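Local coordinates for VP5 (Halorubrum pleomorphic virus 2, PDB 6QGI), which serves as an envelope protein of this pleomorphic archaeal virus and probably mediates fusion of the viral membrane with that of the host, at residues Leu40-Gln43 / Val44-Ala48; Ala93-Asp96 / Ala97-Glu101; Val390-Ala394 / Gly395-Ala399. All blocks are in the same frame, centred on the assembly; numbering follows the deposited sequence.

Interaction 1: Leu40-Gln43 / Val44-Ala48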
loop_
_atom_site.group_PDB
_atom_site.type_symbol
_atom_site.label_atom_id
_atom_site.label_comp_id
_atom_site.label_asym_id
_atom_site.label_seq_id
_atom_site.Cartn_x
_atom_site.Cartn_y
_atom_site.Cartn_z
ATOM N N LEU A 40 26.000 8.860 -6.076
ATOM C CA LEU A 40 25.454 7.671 -6.742
ATOM C C LEU A 40 25.029 6.633 -5.708
ATOM O O LEU A 40 23.931 6.104 -5.806
ATOM C CB LEU A 40 26.438 7.056 -7.758
ATOM C CG LEU A 40 25.937 5.809 -8.512
ATOM C CD1 LEU A 40 24.713 6.115 -9.351
ATOM C CD2 LEU A 40 27.027 5.206 -9.359
ATOM N N LYS A 41 25.873 6.388 -4.700
ATOM C CA LYS A 41 25.613 5.449 -3.612
ATOM C C LYS A 41 24.347 5.861 -2.840
ATOM O O LYS A 41 23.522 5.007 -2.497
ATOM C CB LYS A 41 26.832 5.373 -2.678
ATOM C CG LYS A 41 28.089 4.831 -3.359
ATOM C CD LYS A 41 29.162 4.382 -2.376
ATOM C CE LYS A 41 30.176 5.457 -2.081
ATOM N NZ LYS A 41 31.167 5.003 -1.074
ATOM N N GLN A 42 24.190 7.179 -2.627
ATOM C CA GLN A 42 23.071 7.824 -1.955
ATOM C C GLN A 42 21.793 7.688 -2.782
ATOM O O GLN A 42 20.756 7.285 -2.248
ATOM C CB GLN A 42 23.408 9.308 -1.707
ATOM C CG GLN A 42 22.251 10.140 -1.170
ATOM C CD GLN A 42 22.698 11.306 -0.332
ATOM O OE1 GLN A 42 22.451 11.345 0.876
ATOM N NE2 GLN A 42 23.349 12.290 -0.948
ATOM N N GLN A 43 21.868 8.042 -4.076
ATOM C CA GLN A 43 20.742 8.012 -5.006
ATOM C C GLN A 43 20.302 6.589 -5.331
ATOM O O GLN A 43 19.110 6.391 -5.550
ATOM C CB GLN A 43 21.056 8.792 -6.280
ATOM C CG GLN A 43 20.941 10.296 -6.073
ATOM C CD GLN A 43 20.934 11.098 -7.346
ATOM O OE1 GLN A 43 20.490 10.655 -8.410
ATOM N NE2 GLN A 43 21.407 12.318 -7.252
ATOM N N VAL A 44 21.233 5.605 -5.349
ATOM C CA VAL A 44 20.909 4.182 -5.559
ATOM C C VAL A 44 20.090 3.708 -4.337
ATOM O O VAL A 44 19.081 3.019 -4.499
ATOM C CB VAL A 44 22.178 3.304 -5.805
ATOM C CG1 VAL A 44 21.891 1.813 -5.615
ATOM C CG2 VAL A 44 22.770 3.561 -7.187
ATOM N N TYR A 45 20.513 4.127 -3.127
ATOM C CA TYR A 45 19.855 3.802 -1.864
ATOM C C TYR A 45 18.468 4.423 -1.826
ATOM O O TYR A 45 17.521 3.750 -1.426
ATOM C CB TYR A 45 20.711 4.269 -0.665
ATOM C CG TYR A 45 20.127 3.928 0.693
ATOM C CD1 TYR A 45 20.284 2.656 1.243
ATOM C CD2 TYR A 45 19.415 4.872 1.428
ATOM C CE1 TYR A 45 19.750 2.338 2.489
ATOM C CE2 TYR A 45 18.882 4.566 2.678
ATOM C CZ TYR A 45 19.051 3.297 3.203
ATOM O OH TYR A 45 18.519 2.988 4.427
ATOM N N GLN A 46 18.350 5.690 -2.265
ATOM C CA GLN A 46 17.092 6.436 -2.315
ATOM C C GLN A 46 16.140 5.830 -3.357
ATOM O O GLN A 46 14.948 5.697 -3.071
ATOM C CB GLN A 46 17.354 7.922 -2.590
ATOM C CG GLN A 46 17.722 8.681 -1.313
ATOM C CD GLN A 46 18.640 9.871 -1.499
ATOM O OE1 GLN A 46 19.113 10.189 -2.604
ATOM N NE2 GLN A 46 18.921 10.559 -0.400
ATOM N N THR A 47 16.669 5.422 -4.533
ATOM C CA THR A 47 15.894 4.787 -5.606
ATOM C C THR A 47 15.318 3.437 -5.117
ATOM O O THR A 47 14.153 3.133 -5.398
ATOM C CB THR A 47 16.757 4.634 -6.875
ATOM O OG1 THR A 47 17.130 5.936 -7.347
ATOM C CG2 THR A 47 16.041 3.898 -7.987
ATOM N N ALA A 48 16.123 2.651 -4.371
ATOM C CA ALA A 48 15.699 1.354 -3.839
ATOM C C ALA A 48 14.719 1.510 -2.672
ATOM O O ALA A 48 13.843 0.666 -2.517
ATOM C CB ALA A 48 16.904 0.549 -3.399
#

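Interaction 2: Ala93-Asp96 / Ala97-Glu101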
loop_
_atom_site.group_PDB
_atom_site.type_symbol
_atom_site.label_atom_id
_atom_site.label_comp_id
_atom_site.label_asym_id
_atom_site.label_seq_id
_atom_site.Cartn_x
_atom_site.Cartn_y
_atom_site.Cartn_z
ATOM N N ALA A 93 -22.662 -21.868 -22.468
ATOM C CA ALA A 93 -22.604 -20.433 -22.777
ATOM C C ALA A 93 -22.668 -19.559 -21.512
ATOM O O ALA A 93 -22.000 -18.528 -21.466
ATOM C CB ALA A 93 -23.734 -20.060 -23.720
ATOM N N VAL A 94 -23.465 -19.972 -20.501
ATOM C CA VAL A 94 -23.638 -19.276 -19.217
ATOM C C VAL A 94 -22.311 -19.326 -18.440
ATOM O O VAL A 94 -21.850 -18.296 -17.935
ATOM C CB VAL A 94 -24.823 -19.872 -18.395
ATOM C CG1 VAL A 94 -24.875 -19.298 -16.983
ATOM C CG2 VAL A 94 -26.160 -19.662 -19.105
ATOM N N LEU A 95 -21.692 -20.519 -18.373
ATOM C CA LEU A 95 -20.417 -20.737 -17.697
ATOM C C LEU A 95 -19.268 -20.042 -18.443
ATOM O O LEU A 95 -18.429 -19.431 -17.785
ATOM C CB LEU A 95 -20.146 -22.244 -17.545
ATOM C CG LEU A 95 -18.858 -22.702 -16.844
ATOM C CD1 LEU A 95 -18.624 -21.966 -15.521
ATOM C CD2 LEU A 95 -18.938 -24.164 -16.549
ATOM N N ASP A 96 -19.241 -20.107 -19.795
ATOM C CA ASP A 96 -18.204 -19.469 -20.613
ATOM C C ASP A 96 -18.181 -17.957 -20.396
ATOM O O ASP A 96 -17.098 -17.385 -20.271
ATOM C CB ASP A 96 -18.390 -19.790 -22.108
ATOM C CG ASP A 96 -18.025 -21.215 -22.503
ATOM O OD1 ASP A 96 -17.008 -21.740 -21.984
ATOM O OD2 ASP A 96 -18.744 -21.800 -23.349
ATOM N N ALA A 97 -19.373 -17.326 -20.313
ATOM C CA ALA A 97 -19.540 -15.891 -20.078
ATOM C C ALA A 97 -19.053 -15.516 -18.688
ATOM O O ALA A 97 -18.443 -14.463 -18.513
ATOM C CB ALA A 97 -20.994 -15.500 -20.241
ATOM N N ALA A 98 -19.313 -16.393 -17.707
ATOM C CA ALA A 98 -18.889 -16.212 -16.325
ATOM C C ALA A 98 -17.367 -16.321 -16.205
ATOM O O ALA A 98 -16.758 -15.426 -15.623
ATOM C CB ALA A 98 -19.566 -17.238 -15.433
ATOM N N THR A 99 -16.754 -17.382 -16.790
ATOM C CA THR A 99 -15.303 -17.637 -16.744
ATOM C C THR A 99 -14.497 -16.539 -17.446
ATOM O O THR A 99 -13.428 -16.175 -16.952
ATOM C CB THR A 99 -14.944 -19.007 -17.338
ATOM O OG1 THR A 99 -15.431 -19.089 -18.676
ATOM C CG2 THR A 99 -15.463 -20.168 -16.506
ATOM N N THR A 100 -15.012 -16.009 -18.575
ATOM C CA THR A 100 -14.385 -14.938 -19.355
ATOM C C THR A 100 -14.253 -13.694 -18.482
ATOM O O THR A 100 -13.219 -13.033 -18.541
ATOM C CB THR A 100 -15.178 -14.680 -20.648
ATOM O OG1 THR A 100 -15.147 -15.874 -21.425
ATOM C CG2 THR A 100 -14.615 -13.534 -21.481
ATOM N N GLU A 101 -15.266 -13.410 -17.643
ATOM C CA GLU A 101 -15.251 -12.276 -16.723
ATOM C C GLU A 101 -14.232 -12.500 -15.610
ATOM O O GLU A 101 -13.572 -11.543 -15.209
ATOM C CB GLU A 101 -16.643 -12.007 -16.146
ATOM C CG GLU A 101 -17.608 -11.420 -17.166
ATOM C CD GLU A 101 -17.232 -10.071 -17.745
ATOM O OE1 GLU A 101 -17.324 -9.058 -17.013
ATOM O OE2 GLU A 101 -16.845 -10.029 -18.935
#

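Interaction 3: Val390-Ala394 / Gly395-Ala399. With NAG (2-acetamido-2-deoxy-beta-D-glucopyranose), chain B.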
loop_
_atom_site.group_PDB
_atom_site.type_symbol
_atom_site.label_atom_id
_atom_site.label_comp_id
_atom_site.label_asym_id
_atom_site.label_seq_id
_atom_site.Cartn_x
_atom_site.Cartn_y
_atom_site.Cartn_z
ATOM N N VAL A 390 6.698 30.200 17.403
ATOM C CA VAL A 390 7.124 30.266 16.000
ATOM C C VAL A 390 7.059 28.862 15.359
ATOM O O VAL A 390 7.585 27.897 15.918
ATOM C CB VAL A 390 8.537 30.905 15.822
ATOM C CG1 VAL A 390 8.944 30.944 14.349
ATOM C CG2 VAL A 390 8.610 32.306 16.427
ATOM N N ALA A 391 6.420 28.771 14.175
ATOM C CA ALA A 391 6.289 27.543 13.390
ATOM C C ALA A 391 7.232 27.588 12.182
ATOM O O ALA A 391 7.283 28.599 11.476
ATOM C CB ALA A 391 4.848 27.360 12.936
ATOM N N VAL A 392 8.008 26.511 11.977
ATOM C CA VAL A 392 8.970 26.391 10.875
ATOM C C VAL A 392 8.650 25.119 10.083
ATOM O O VAL A 392 8.606 24.036 10.667
ATOM C CB VAL A 392 10.450 26.406 11.366
ATOM C CG1 VAL A 392 11.427 26.293 10.196
ATOM C CG2 VAL A 392 10.753 27.647 12.202
ATOM N N ASP A 393 8.440 25.253 8.759
ATOM C CA ASP A 393 8.128 24.135 7.863
ATOM C C ASP A 393 9.335 23.209 7.710
ATOM O O ASP A 393 10.478 23.667 7.795
ATOM C CB ASP A 393 7.661 24.647 6.493
ATOM C CG ASP A 393 6.531 25.666 6.533
ATOM O OD1 ASP A 393 5.692 25.592 7.460
ATOM O OD2 ASP A 393 6.482 26.530 5.636
ATOM N N ALA A 394 9.065 21.902 7.498
ATOM C CA ALA A 394 10.031 20.803 7.374
ATOM C C ALA A 394 11.158 21.077 6.372
ATOM O O ALA A 394 12.303 20.707 6.637
ATOM C CB ALA A 394 9.311 19.523 6.986
ATOM N N GLY A 395 10.821 21.701 5.243
ATOM C CA GLY A 395 11.770 22.048 4.192
ATOM C C GLY A 395 12.659 23.220 4.536
ATOM O O GLY A 395 13.707 23.399 3.914
ATOM N N ASN A 396 12.258 24.023 5.537
ATOM C CA ASN A 396 13.028 25.193 5.954
ATOM C C ASN A 396 14.005 24.858 7.097
ATOM O O ASN A 396 14.751 25.730 7.537
ATOM C CB ASN A 396 12.108 26.368 6.269
ATOM C CG ASN A 396 11.651 27.039 4.992
ATOM O OD1 ASN A 396 12.428 27.167 4.028
ATOM N ND2 ASN A 396 10.397 27.476 4.934
ATOM N N TRP A 397 14.048 23.576 7.514
ATOM C CA TRP A 397 15.004 23.087 8.504
ATOM C C TRP A 397 16.240 22.605 7.753
ATOM O O TRP A 397 16.109 21.839 6.789
ATOM C CB TRP A 397 14.403 21.978 9.377
ATOM C CG TRP A 397 13.440 22.489 10.403
ATOM C CD1 TRP A 397 12.079 22.520 10.311
ATOM C CD2 TRP A 397 13.771 23.077 11.668
ATOM N NE1 TRP A 397 11.539 23.070 11.450
ATOM C CE2 TRP A 397 12.556 23.441 12.291
ATOM C CE3 TRP A 397 14.981 23.324 12.342
ATOM C CZ2 TRP A 397 12.514 24.035 13.560
ATOM C CZ3 TRP A 397 14.939 23.931 13.589
ATOM C CH2 TRP A 397 13.717 24.273 14.188
ATOM N N THR A 398 17.429 23.092 8.141
ATOM C CA THR A 398 18.675 22.736 7.460
ATOM C C THR A 398 19.395 21.639 8.227
ATOM O O THR A 398 19.586 21.737 9.440
ATOM C CB THR A 398 19.568 23.968 7.228
ATOM O OG1 THR A 398 19.747 24.643 8.458
ATOM C CG2 THR A 398 18.968 24.944 6.245
ATOM N N ALA A 399 19.802 20.604 7.503
ATOM C CA ALA A 399 20.494 19.452 8.050
ATOM C C ALA A 399 22.002 19.617 8.040
ATOM O O ALA A 399 22.565 20.269 7.160
ATOM C CB ALA A 399 20.127 18.209 7.256
HETATM C C1 NAG B . 9.851 28.082 3.754
HETATM C C2 NAG B . 8.374 27.736 3.599
HETATM C C3 NAG B . 7.571 28.679 2.691
HETATM C C4 NAG B . 8.026 30.126 2.865
HETATM C C5 NAG B . 9.542 30.212 2.712
HETATM C C6 NAG B . 10.086 31.623 2.775
HETATM C C7 NAG B . 9.113 25.391 2.998
HETATM C C8 NAG B . 8.644 23.966 3.056
HETATM N N2 NAG B . 8.151 26.340 3.203
HETATM O O3 NAG B . 6.192 28.583 3.028
HETATM O O4 NAG B . 7.379 30.952 1.901
HETATM O O5 NAG B . 10.163 29.477 3.775
HETATM O O6 NAG B . 11.466 31.659 2.431
HETATM O O7 NAG B . 10.281 25.665 2.763
HETATM O O HOH W 1 8.891 27.810 7.545
#

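Interaction 1: Leu40-Gln43 / Val44-Ala48
The contact is a stretch of about two and a half turns near the start of helix 37-60, where Leu40 lies against Val44 and Gln42 against Gln46, each pair four residues apart. On the buried side, CD1 of Leu40 touches CG2 of Val44 at 3.9 Å. That same methyl also presses on the preceding turn, CG2 of Val44 sitting only 3.1 Å from O of Leu40, which is tight for a carbon and an oxygen. The carbonyl in turn accepts the backbone N of Val44 at 2.8 Å, one of four successive i to i+4 bonds that link Leu40-Gln43 to Val44-Thr47.

On the outer side the two glutamines lean together. Gln42 CG is nearly equidistant from both ends of the Gln46 amide, 3.4 Å from NE2 and 3.5 Å from OE1, and the two amide planes are almost parallel, 8° apart. Gln42 has CG anti to its backbone nitrogen (chi1 173°), a setting that carries it down the helix toward Gln46; the contact is one of packing.

Thr47 reaches back to Gln43. Its backbone N donates to O of Gln43 at 2.8 Å, while its hydroxyl OG1 lies 2.7 Å from the same Gln43 O. The hydroxyl also meets the carbonyl of Asp29, so its single proton has two candidate acceptors.

Around this stretch, Leu40, Val44 and Thr47 face helix 91-133 at Glu123, Ile127 and Thr130, whereas Tyr45 and Ala48 turn to strands 212-215 and 218-221, where Tyr215 also packs on Lys41 and Gln42.

Interaction 2: Ala93-Asp96 / Ala97-Glu101
Asp96 O is shared by both donors of Thr100: the backbone N reaches it at 3.0 Å and the hydroxyl OG1 at 2.7 Å. The two arrive from opposite faces of the carbonyl plane, so the oxygen is gripped from both sides. Thr100 has its hydroxyl beside the backbone N (chi1 -62°), the setting that lets OG1 fold back over the preceding turn.

Thr99 works differently. Its backbone N makes a nearly straight bond to O of Leu95, 2.8 Å with an N-H...O angle of 166°. Its hydroxyl stands between the backbone N and the carbonyl carbon (chi1 57°), and from there OG1 lies 2.9 Å from Asp96 O and 3.1 Å from Leu95 O; which of them takes the proton is not settled. The methyl of Thr99 is left to pack, CG2 meeting CD1 of Leu95 at 3.8 Å.

All of this lies near the start of helix 91-133, the longest in the chain. Ala97 N and Ala98 N are satisfied by ordinary i to i+4 bonds to Ala93 O and Val94 O. The small side chains of Ala93 and Ala97 rest with Val94 on Glu84 of helix 66-86, while Val94, Leu95 and Ala98 lean on Ile246, Ser247 and Val250 of helix 225-253.

Interaction 3: Val390-Ala394 / Gly395-Ala399
Val392 and Trp397 meet twice, once through a methyl and once through a hydrogen bond. CG1 of Val392 sits over one face of the indole, 3.7 Å from the centroid of its five-membered ring and 23° off the normal, a CH-pi contact. The ring NE1 donates to O of Val392 at 3.2 Å, coming in from well above the carbonyl plane and with a bent N-H...O angle of 141°. At the ring's edge, close to its plane, lies CA of Ala394. With CG beside its backbone N and anti to the carbonyl carbon (chi1 -75°), Trp397 curls back on the strand end it follows.

The backbone between them folds tightly to allow this. Asn396 N donates to O of Asp393 at 2.9 Å, and a weak bond from Trp397 N to Ala394 O continues the turn. The Asn396 side chain leaves the turn roughly at right angles to the indole and carries a covalently attached N-acetylglucosamine, its ND2 bonded to C1 of the sugar at 1.4 Å. One water bridges the glycosylated amide to the strand, accepting from Asn396 ND2 at 3.0 Å and from the backbone N of Asp393. The sugar hydroxyl O3 donates weakly to OD2 of Asp393 at 3.3 Å, and the acetyl methyl C8 approaches N of Gly395 at 3.8 Å.

Farther out, the indole is packed by Val368 and Leu370 of strand 367-370 and by Leu382 of strand 378-384. Strand 389-393 pairs with 378-384, and Thr398 is hydrogen-bonded to Tyr406 of strand 405-408 through backbone and OG1 alike. Asp393 to Asn396 form a type I beta turn joining strands of two different sheets, and Asn396-Trp397-Thr398 is the Asn-X-Thr sequon of N-linked glycosylation, occupied here at the turn's last residue.

In the fold
Interactions 1 and 2 both belong to the helical N-terminal part of the envelope protein, yet their centres are 48 Å apart, on opposite sides of the chain's centre. What ties them is helix 91-133: interaction 2 lies near its beginning, and interaction 1 packs against its far end through Ile127 and Thr130. Interaction 3 belongs to the beta-rich part later in the chain and carries the glycan. It lies much nearer to interaction 1, with centres 24 Å and nearest atoms about 10 Å apart, than to interaction 2, where the centres are 59 Å apart. None of the three touches another.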